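Local coordinates for protein CT296 (Chlamydia trachomatis, PDB 3QH6) that is of unknown function but resembles Fe(II) 2-oxoglutarate-dependent enzymes in its three-dimensional structure, at residues L22-A27 and A122-F127; L96-Q101 and D143-L148; S112-L117 and D135-G140. All coordinates share one frame; numbering follows the deposited sequence. Where two conformers were deposited one is given.

Contact 1 of 3, residues L22-A27 and A122-F127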
loop_
_atom_site.group_PDB
_atom_site.type_symbol
_atom_site.label_atom_id
_atom_site.label_comp_id
_atom_site.label_asym_id
_atom_site.label_seq_id
_atom_site.Cartn_x
_atom_site.Cartn_y
_atom_site.Cartn_z
ATOM N N LEU A 22 -8.570 -6.310 -0.980
ATOM C CA LEU A 22 -7.475 -6.728 -0.106
ATOM C C LEU A 22 -6.764 -7.933 -0.684
ATOM O O LEU A 22 -7.429 -8.912 -1.025
ATOM C CB LEU A 22 -8.097 -7.135 1.258
ATOM C CG LEU A 22 -7.109 -7.740 2.270
ATOM C CD1 LEU A 22 -5.989 -6.767 2.587
ATOM C CD2 LEU A 22 -7.817 -8.151 3.571
ATOM N N PHE A 23 -5.429 -7.889 -0.776
ATOM C CA PHE A 23 -4.635 -9.026 -1.302
ATOM C C PHE A 23 -3.686 -9.563 -0.264
ATOM O O PHE A 23 -2.886 -8.810 0.301
ATOM C CB PHE A 23 -3.757 -8.586 -2.505
ATOM C CG PHE A 23 -4.522 -8.369 -3.778
ATOM C CD1 PHE A 23 -4.864 -7.104 -4.197
ATOM C CD2 PHE A 23 -4.879 -9.440 -4.568
ATOM C CE1 PHE A 23 -5.577 -6.911 -5.367
ATOM C CE2 PHE A 23 -5.586 -9.234 -5.728
ATOM C CZ PHE A 23 -5.920 -7.989 -6.128
ATOM N N GLU A 24 -3.718 -10.877 -0.055
ATOM C CA GLU A 24 -2.669 -11.545 0.696
ATOM C C GLU A 24 -1.410 -11.626 -0.154
ATOM O O GLU A 24 -1.490 -11.868 -1.356
ATOM C CB GLU A 24 -3.106 -12.975 1.071
ATOM C CG GLU A 24 -2.074 -13.697 1.929
ATOM C CD GLU A 24 -2.503 -15.100 2.361
ATOM O OE1 GLU A 24 -3.651 -15.513 2.056
ATOM O OE2 GLU A 24 -1.674 -15.777 3.015
ATOM N N GLY A 25 -0.258 -11.451 0.482
ATOM C CA GLY A 25 1.035 -11.595 -0.184
ATOM C C GLY A 25 1.254 -10.653 -1.362
ATOM O O GLY A 25 1.804 -11.039 -2.391
ATOM N N LEU A 26 0.825 -9.408 -1.217
ATOM C CA LEU A 26 0.969 -8.424 -2.284
ATOM C C LEU A 26 2.443 -8.089 -2.522
ATOM O O LEU A 26 2.885 -7.979 -3.661
ATOM C CB LEU A 26 0.177 -7.159 -1.933
ATOM C CG LEU A 26 0.101 -6.035 -2.976
ATOM C CD1 LEU A 26 -0.490 -6.543 -4.280
ATOM C CD2 LEU A 26 -0.731 -4.874 -2.443
ATOM N N ALA A 27 3.193 -7.934 -1.432
ATOM C CA ALA A 27 4.594 -7.542 -1.484
ATOM C C ALA A 27 5.416 -8.572 -0.702
ATOM O O ALA A 27 4.921 -9.098 0.295
ATOM C CB ALA A 27 4.761 -6.163 -0.882
ATOM N N ALA A 122 2.118 -9.124 7.538
ATOM C CA ALA A 122 3.158 -8.476 6.749
ATOM C C ALA A 122 2.975 -8.798 5.259
ATOM O O ALA A 122 2.628 -9.916 4.907
ATOM C CB ALA A 122 4.554 -8.911 7.229
ATOM N N GLY A 123 3.209 -7.823 4.386
ATOM C CA GLY A 123 3.081 -8.059 2.951
ATOM C C GLY A 123 1.665 -8.013 2.376
ATOM O O GLY A 123 1.526 -7.945 1.151
ATOM N N TRP A 124 0.633 -8.071 3.224
ATOM C CA TRP A 124 -0.773 -7.899 2.781
ATOM C C TRP A 124 -0.977 -6.438 2.367
ATOM O O TRP A 124 -0.426 -5.544 2.996
ATOM C CB TRP A 124 -1.770 -8.236 3.897
ATOM C CG TRP A 124 -1.957 -9.725 4.217
ATOM C CD1 TRP A 124 -0.986 -10.635 4.544
ATOM C CD2 TRP A 124 -3.203 -10.432 4.274
ATOM N NE1 TRP A 124 -1.552 -11.870 4.792
ATOM C CE2 TRP A 124 -2.912 -11.771 4.633
ATOM C CE3 TRP A 124 -4.538 -10.067 4.052
ATOM C CZ2 TRP A 124 -3.913 -12.746 4.771
ATOM C CZ3 TRP A 124 -5.533 -11.039 4.188
ATOM C CH2 TRP A 124 -5.209 -12.365 4.540
ATOM N N GLY A 125 -1.721 -6.182 1.301
ATOM C CA GLY A 125 -1.997 -4.796 0.935
ATOM C C GLY A 125 -3.445 -4.582 0.530
ATOM O O GLY A 125 -4.088 -5.469 -0.003
ATOM N N LEU A 126 -3.957 -3.387 0.797
ATOM C CA LEU A 126 -5.336 -3.027 0.489
ATOM C C LEU A 126 -5.325 -1.869 -0.497
ATOM O O LEU A 126 -4.739 -0.827 -0.185
ATOM C CB LEU A 126 -6.074 -2.618 1.799
ATOM C CG LEU A 126 -7.522 -2.089 1.704
ATOM C CD1 LEU A 126 -8.484 -3.192 1.239
ATOM C CD2 LEU A 126 -8.004 -1.518 3.034
ATOM N N PHE A 127 -5.901 -2.045 -1.692
ATOM C CA PHE A 127 -6.094 -0.915 -2.596
ATOM C C PHE A 127 -7.459 -0.323 -2.251
ATOM O O PHE A 127 -8.414 -1.070 -2.095
ATOM C CB PHE A 127 -6.177 -1.325 -4.051
ATOM C CG PHE A 127 -4.873 -1.858 -4.625
ATOM C CD1 PHE A 127 -4.499 -3.181 -4.397
ATOM C CD2 PHE A 127 -4.070 -1.042 -5.428
ATOM C CE1 PHE A 127 -3.324 -3.708 -4.963
ATOM C CE2 PHE A 127 -2.875 -1.554 -5.998
ATOM C CZ PHE A 127 -2.500 -2.869 -5.757
#

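Contact 2 of 3, residues L96-Q101 and D143-L148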
loop_
_atom_site.group_PDB
_atom_site.type_symbol
_atom_site.label_atom_id
_atom_site.label_comp_id
_atom_site.label_asym_id
_atom_site.label_seq_id
_atom_site.Cartn_x
_atom_site.Cartn_y
_atom_site.Cartn_z
ATOM N N LEU A 96 2.633 7.731 4.298
ATOM C CA LEU A 96 2.647 7.941 5.745
ATOM C C LEU A 96 2.916 6.604 6.392
ATOM O O LEU A 96 2.242 5.619 6.099
ATOM C CB LEU A 96 1.295 8.490 6.236
ATOM C CG LEU A 96 1.134 8.773 7.739
ATOM C CD1 LEU A 96 1.974 9.947 8.212
ATOM C CD2 LEU A 96 -0.327 9.028 8.105
ATOM N N TRP A 97 3.886 6.557 7.286
ATOM C CA TRP A 97 4.154 5.327 8.016
ATOM C C TRP A 97 3.314 5.357 9.282
ATOM O O TRP A 97 3.461 6.258 10.088
ATOM C CB TRP A 97 5.633 5.303 8.367
ATOM C CG TRP A 97 6.034 4.101 9.158
ATOM C CD1 TRP A 97 5.587 2.835 9.004
ATOM C CD2 TRP A 97 6.995 4.075 10.220
ATOM N NE1 TRP A 97 6.221 1.997 9.922
ATOM C CE2 TRP A 97 7.083 2.748 10.676
ATOM C CE3 TRP A 97 7.784 5.056 10.833
ATOM C CZ2 TRP A 97 7.923 2.374 11.718
ATOM C CZ3 TRP A 97 8.611 4.687 11.867
ATOM C CH2 TRP A 97 8.677 3.349 12.301
ATOM N N VAL A 98 2.414 4.397 9.460
ATOM C CA VAL A 98 1.435 4.497 10.555
ATOM C C VAL A 98 1.558 3.302 11.509
ATOM O O VAL A 98 1.860 2.179 11.085
ATOM C CB VAL A 98 -0.018 4.582 10.036
ATOM C CG1 VAL A 98 -0.244 5.870 9.228
ATOM C CG2 VAL A 98 -0.360 3.380 9.208
ATOM N N GLN A 99 1.342 3.567 12.795
ATOM C CA GLN A 99 1.262 2.523 13.815
ATOM C C GLN A 99 -0.201 2.032 14.005
ATOM O O GLN A 99 -0.440 0.878 14.352
ATOM C CB GLN A 99 1.832 3.058 15.141
ATOM C CG GLN A 99 1.302 2.378 16.389
ATOM C CD GLN A 99 1.438 0.868 16.339
ATOM O OE1 GLN A 99 2.493 0.339 15.981
ATOM N NE2 GLN A 99 0.362 0.164 16.688
ATOM N N LYS A 100 -1.168 2.909 13.768
ATOM C CA LYS A 100 -2.590 2.625 14.044
ATOM C C LYS A 100 -3.449 3.036 12.847
ATOM O O LYS A 100 -3.133 4.018 12.168
ATOM C CB LYS A 100 -3.040 3.426 15.270
ATOM C CG LYS A 100 -2.005 3.504 16.380
ATOM C CD LYS A 100 -2.525 4.261 17.591
ATOM C CE LYS A 100 -1.753 3.885 18.850
ATOM N NZ LYS A 100 -1.961 2.455 19.220
ATOM N N GLN A 101 -4.556 2.340 12.602
ATOM C CA GLN A 101 -5.332 2.626 11.394
ATOM C C GLN A 101 -6.038 3.979 11.475
ATOM O O GLN A 101 -6.387 4.555 10.447
ATOM C CB GLN A 101 -6.325 1.511 11.054
ATOM C CG GLN A 101 -7.584 1.457 11.878
ATOM C CD GLN A 101 -8.649 0.608 11.201
ATOM O OE1 GLN A 101 -8.461 -0.592 10.996
ATOM N NE2 GLN A 101 -9.756 1.237 10.813
ATOM N N ASP A 143 2.501 -3.842 15.382
ATOM C CA ASP A 143 2.876 -3.872 13.968
ATOM C C ASP A 143 2.654 -2.521 13.327
ATOM O O ASP A 143 1.991 -1.670 13.899
ATOM C CB ASP A 143 2.063 -4.919 13.215
ATOM C CG ASP A 143 2.166 -6.305 13.834
ATOM O OD1 ASP A 143 3.206 -6.595 14.462
ATOM O OD2 ASP A 143 1.203 -7.098 13.688
ATOM N N THR A 144 3.191 -2.318 12.126
ATOM C CA THR A 144 2.983 -1.050 11.448
ATOM C C THR A 144 2.632 -1.253 9.976
ATOM O O THR A 144 2.657 -2.361 9.448
ATOM C CB THR A 144 4.235 -0.125 11.528
ATOM O OG1 THR A 144 5.276 -0.640 10.682
ATOM C CG2 THR A 144 4.741 0.007 12.961
ATOM N N ALA A 145 2.297 -0.160 9.313
ATOM C CA ALA A 145 1.910 -0.221 7.927
ATOM C C ALA A 145 2.319 1.080 7.277
ATOM O O ALA A 145 2.659 2.054 7.960
ATOM C CB ALA A 145 0.400 -0.444 7.809
ATOM N N ILE A 146 2.304 1.101 5.954
ATOM C CA ILE A 146 2.584 2.344 5.245
ATOM C C ILE A 146 1.452 2.591 4.253
ATOM O O ILE A 146 1.010 1.675 3.560
ATOM C CB ILE A 146 3.992 2.340 4.562
ATOM C CG1 ILE A 146 4.313 3.717 3.954
ATOM C CG2 ILE A 146 4.151 1.218 3.483
ATOM C CD1 ILE A 146 5.757 3.796 3.484
ATOM N N ILE A 147 0.900 3.806 4.274
ATOM C CA ILE A 147 -0.133 4.153 3.329
ATOM C C ILE A 147 0.530 4.912 2.197
ATOM O O ILE A 147 1.333 5.810 2.423
ATOM C CB ILE A 147 -1.279 4.990 3.974
ATOM C CG1 ILE A 147 -2.334 5.300 2.918
ATOM C CG2 ILE A 147 -0.757 6.268 4.636
ATOM C CD1 ILE A 147 -3.353 4.159 2.750
ATOM N N LEU A 148 0.204 4.509 0.979
ATOM C CA LEU A 148 0.839 5.034 -0.223
ATOM C C LEU A 148 -0.252 5.702 -1.021
ATOM O O LEU A 148 -1.266 5.077 -1.281
ATOM C CB LEU A 148 1.400 3.864 -1.047
ATOM C CG LEU A 148 2.452 3.022 -0.304
ATOM C CD1 LEU A 148 2.720 1.728 -1.070
ATOM C CD2 LEU A 148 3.720 3.836 -0.119
#

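Contact 3 of 3, residues S112-L117 and D135-G140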
loop_
_atom_site.group_PDB
_atom_site.type_symbol
_atom_site.label_atom_id
_atom_site.label_comp_id
_atom_site.label_asym_id
_atom_site.label_seq_id
_atom_site.Cartn_x
_atom_site.Cartn_y
_atom_site.Cartn_z
ATOM N N SER A 112 -5.377 4.725 -3.063
ATOM C CA SER A 112 -4.360 4.483 -2.034
ATOM C C SER A 112 -4.005 2.991 -1.917
ATOM O O SER A 112 -4.797 2.112 -2.284
ATOM C CB SER A 112 -4.836 5.032 -0.680
ATOM O OG SER A 112 -5.067 6.433 -0.741
ATOM N N VAL A 113 -2.833 2.694 -1.358
ATOM C CA VAL A 113 -2.534 1.314 -1.013
ATOM C C VAL A 113 -2.028 1.290 0.401
ATOM O O VAL A 113 -1.106 2.024 0.746
ATOM C CB VAL A 113 -1.467 0.703 -1.945
ATOM C CG1 VAL A 113 -1.021 -0.696 -1.411
ATOM C CG2 VAL A 113 -2.011 0.602 -3.348
ATOM N N LEU A 114 -2.642 0.465 1.233
ATOM C CA LEU A 114 -2.152 0.279 2.594
ATOM C C LEU A 114 -1.353 -1.004 2.539
ATOM O O LEU A 114 -1.883 -2.039 2.196
ATOM C CB LEU A 114 -3.338 0.167 3.578
ATOM C CG LEU A 114 -3.068 -0.073 5.073
ATOM C CD1 LEU A 114 -2.337 -1.391 5.326
ATOM C CD2 LEU A 114 -2.295 1.062 5.653
ATOM N N LEU A 115 -0.069 -0.937 2.847
ATOM C CA LEU A 115 0.754 -2.142 2.836
ATOM C C LEU A 115 1.208 -2.453 4.246
ATOM O O LEU A 115 1.825 -1.625 4.888
ATOM C CB LEU A 115 1.944 -1.899 1.924
ATOM C CG LEU A 115 2.933 -3.031 1.692
ATOM C CD1 LEU A 115 2.300 -4.261 1.027
ATOM C CD2 LEU A 115 4.002 -2.463 0.820
ATOM N N CYS A 116 0.879 -3.630 4.749
ATOM C CA CYS A 116 1.279 -3.979 6.114
ATOM C C CYS A 116 2.770 -4.423 6.114
ATOM O O CYS A 116 3.188 -5.200 5.238
ATOM C CB CYS A 116 0.346 -5.040 6.677
ATOM S SG CYS A 116 0.787 -5.525 8.351
ATOM N N LEU A 117 3.567 -3.897 7.057
ATOM C CA LEU A 117 5.031 -4.060 7.032
ATOM C C LEU A 117 5.522 -5.161 7.972
ATOM O O LEU A 117 6.621 -5.680 7.787
ATOM C CB LEU A 117 5.762 -2.741 7.387
ATOM C CG LEU A 117 5.617 -1.578 6.398
ATOM C CD1 LEU A 117 6.488 -0.405 6.824
ATOM C CD2 LEU A 117 5.970 -2.011 4.972
ATOM N N ASP A 135 -13.580 -2.302 8.970
ATOM C CA ASP A 135 -13.875 -3.728 9.015
ATOM C C ASP A 135 -13.447 -4.461 7.746
ATOM O O ASP A 135 -14.146 -5.360 7.285
ATOM C CB ASP A 135 -15.370 -3.959 9.270
ATOM N N VAL A 136 -12.307 -4.068 7.178
ATOM C CA VAL A 136 -11.717 -4.804 6.061
ATOM C C VAL A 136 -10.318 -5.305 6.451
ATOM O O VAL A 136 -9.983 -6.464 6.214
ATOM C CB VAL A 136 -11.662 -3.951 4.755
ATOM C CG1 VAL A 136 -10.893 -4.676 3.663
ATOM C CG2 VAL A 136 -13.071 -3.629 4.268
ATOM N N PHE A 137 -9.496 -4.436 7.050
ATOM C CA PHE A 137 -8.133 -4.832 7.405
ATOM C C PHE A 137 -7.594 -4.095 8.626
ATOM O O PHE A 137 -7.754 -2.876 8.766
ATOM C CB PHE A 137 -7.173 -4.600 6.220
ATOM C CG PHE A 137 -5.754 -5.052 6.503
ATOM C CD1 PHE A 137 -5.428 -6.398 6.492
ATOM C CD2 PHE A 137 -4.755 -4.130 6.798
ATOM C CE1 PHE A 137 -4.121 -6.820 6.775
ATOM C CE2 PHE A 137 -3.444 -4.546 7.091
ATOM C CZ PHE A 137 -3.132 -5.901 7.072
ATOM N N ASP A 138 -6.918 -4.837 9.483
ATOM C CA ASP A 138 -6.256 -4.241 10.629
ATOM C C ASP A 138 -5.096 -5.129 11.076
ATOM O O ASP A 138 -5.016 -6.309 10.698
ATOM C CB ASP A 138 -7.250 -4.029 11.774
ATOM C CG ASP A 138 -6.950 -2.772 12.593
ATOM O OD1 ASP A 138 -5.788 -2.303 12.592
ATOM O OD2 ASP A 138 -7.883 -2.244 13.238
ATOM N N TRP A 139 -4.202 -4.553 11.876
ATOM C CA TRP A 139 -2.986 -5.227 12.330
ATOM C C TRP A 139 -2.787 -5.009 13.835
ATOM O O TRP A 139 -3.331 -4.072 14.400
ATOM C CB TRP A 139 -1.778 -4.701 11.537
ATOM C CG TRP A 139 -1.574 -3.177 11.606
ATOM C CD1 TRP A 139 -0.729 -2.503 12.441
ATOM C CD2 TRP A 139 -2.210 -2.171 10.787
ATOM N NE1 TRP A 139 -0.809 -1.145 12.207
ATOM C CE2 TRP A 139 -1.708 -0.918 11.198
ATOM C CE3 TRP A 139 -3.163 -2.214 9.756
ATOM C CZ2 TRP A 139 -2.125 0.290 10.617
ATOM C CZ3 TRP A 139 -3.582 -1.007 9.182
ATOM C CH2 TRP A 139 -3.057 0.222 9.613
ATOM N N GLY A 140 -2.007 -5.874 14.473
ATOM C CA GLY A 140 -1.834 -5.846 15.916
ATOM C C GLY A 140 -1.081 -4.624 16.392
ATOM O O GLY A 140 -0.377 -3.984 15.617
#

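Contact 1 of 3, residues L22-A27 and A122-F127
One face of the W124 indole is covered by the E24 side chain. E24 CB stands over the six-membered ring, 3.9 Å from its centroid and close to the ring normal, a CH-pi contact, while CG lies nearer the rim, 3.4 Å from W124 CE2. The extended chain of E24 carries its carboxylate on past W124 CZ2, its plane only 18° from that of the indole. K121 makes a cation-pi contact with the same indole. L22 comes to the rim of this ring rather than to a face, its CD2 3.7 Å from W124 CZ3. With CG of L22 anti to the backbone N (chi1 174°), both methyl branches are brought to this end of the indole, and CD1 also rests against the carbonyl oxygen of G125. The one pair of rings meeting across the segments is F23 with F127, where F23 CD1 reaches the edge of the F127 ring, 3.8 Å from CE1. L26 CD2 closes on the same F127 CE1 and on the CA of G125, whose lack of a side chain leaves the methyl its place. Helix 77-85 packs on F127 and L26 from outside the contact.

The backbones are joined first by F23 and G125, an antiparallel hydrogen-bonded pair: F23 N to G125 O is 2.9 Å and almost straight, and G125 N returns to F23 O. L22 and L126 form the adjoining non-hydrogen-bonded pair. Beyond the strand the chain turns at G25, which has positive phi, and G123 O receives A27 N at 3.1 Å on a lone pair, with a weak bond from L26 N besides. The whole is an antiparallel ladder at the margin of a five-stranded sheet, pairing outermost strand 20-23 with strand 125-128, in a protein whose sequence family belongs to the cupin clan.

Contact 2 of 3, residues L96-Q101 and D143-L148
L96 and I147 meet in the closely bonded part of an antiparallel strand pair, in which strand 91-98 borders strand 145-151 in the sheet. Two backbone bonds link them, L96 N to I147 O at 3.0 Å and I147 N to L96 O at 2.9 Å. V98 and A145 make the next hydrogen-bonded pair, with V98 N 2.8 Å from A145 O; V98 CG2 lies 3.5 Å from the same A145 O and also touches A145 CB. Between them, W97 and I146 form the non-hydrogen-bonded pair and turn to the opposite face, where helix 29-42 packs against the indole.

Toward Q99 and D143, both partly exposed, the pairing gives way to a looser, more polar loop. The bent Q99 side chain comes back to D143 and T144, but its OE1 and D143 O are both acceptors and do not bond; NE2 makes a weak hydrogen bond to A141 O.

T144 is the polar end of the buried part. Its OG1, placed between backbone N and carbonyl carbon (chi1 72°), is also hydrogen-bonded to E36, and takes W97 NE1 at 2.9 Å, close to the indole plane, with an N-H...O angle of 158°.

Contact 3 of 3, residues S112-L117 and D135-G140
A sheet face met by an aromatic loop is the setting here: L114 and C116 of strand 111-116 point to the side on which F137 and W139 lie, within the loop between strands 125-128 and 145-151. L114 reaches both rings. Its CD1 is 3.8 Å from F137 CE2 and 4.1 Å from W139 CZ3; CD1 alone touches both rings, while CD2 adds a contact to W139 CH2. The L114 side chain runs at about a right angle to that of F137.

C116 meets the edge of the F137 ring, with CB near the ring plane and 3.6 Å from CZ. Its sulfur, anti to the backbone N (chi1 180°), continues past that edge and makes a sulfur-aromatic contact 5.5 Å from the F137 centroid, almost within the ring plane. The same SG approaches W139 obliquely, 4.2 Å from W139 CB and 5.3 Å from the centroid of the five-membered ring. One sulfur is thus shared by both aromatic residues, and the contact is made by carbon and sulfur atoms throughout.

The W139 side chain leaves its backbone with CG between N and the carbonyl carbon (chi1 56°), and this puts the indole toward the strand. D138 OD1 accepts W139 N at 2.8 Å and also stands above the indole, offset toward its rim. NE1 of W139 is hydrogen-bonded to Q99 O, just beyond strand 91-98, while F137 O is bonded to Y132 earlier in its own loop. A145 of the neighbouring strand touches L114 and W139, extending the apolar surface. The two rings thus pack on part of one face of the five-stranded antiparallel sheet, in a fold consistent with the protein's structural similarity to Fe(II) 2-oxoglutarate-dependent enzymes.

Overall arrangement
From the N terminus, helix 9-18 leads into strand 20-23, the first side of contact 1, whose partner comes only at 122-127; this long loop takes in helices 29-42, 66-75 and 77-85 and strands 91-98 and 111-116. Contact 2 opens within it at 96-101 and closes beyond it at 143-148, so the two cross. Contact 3 also crosses contact 1, starting at 112-117 and ending at 135-140, but lies wholly between the two segments of contact 2. Contacts 1 and 2 join the outermost strands to their neighbours on either side of central strand 111-116, against which contact 3 sets the loop preceding strand 145-151, at L114 and C116.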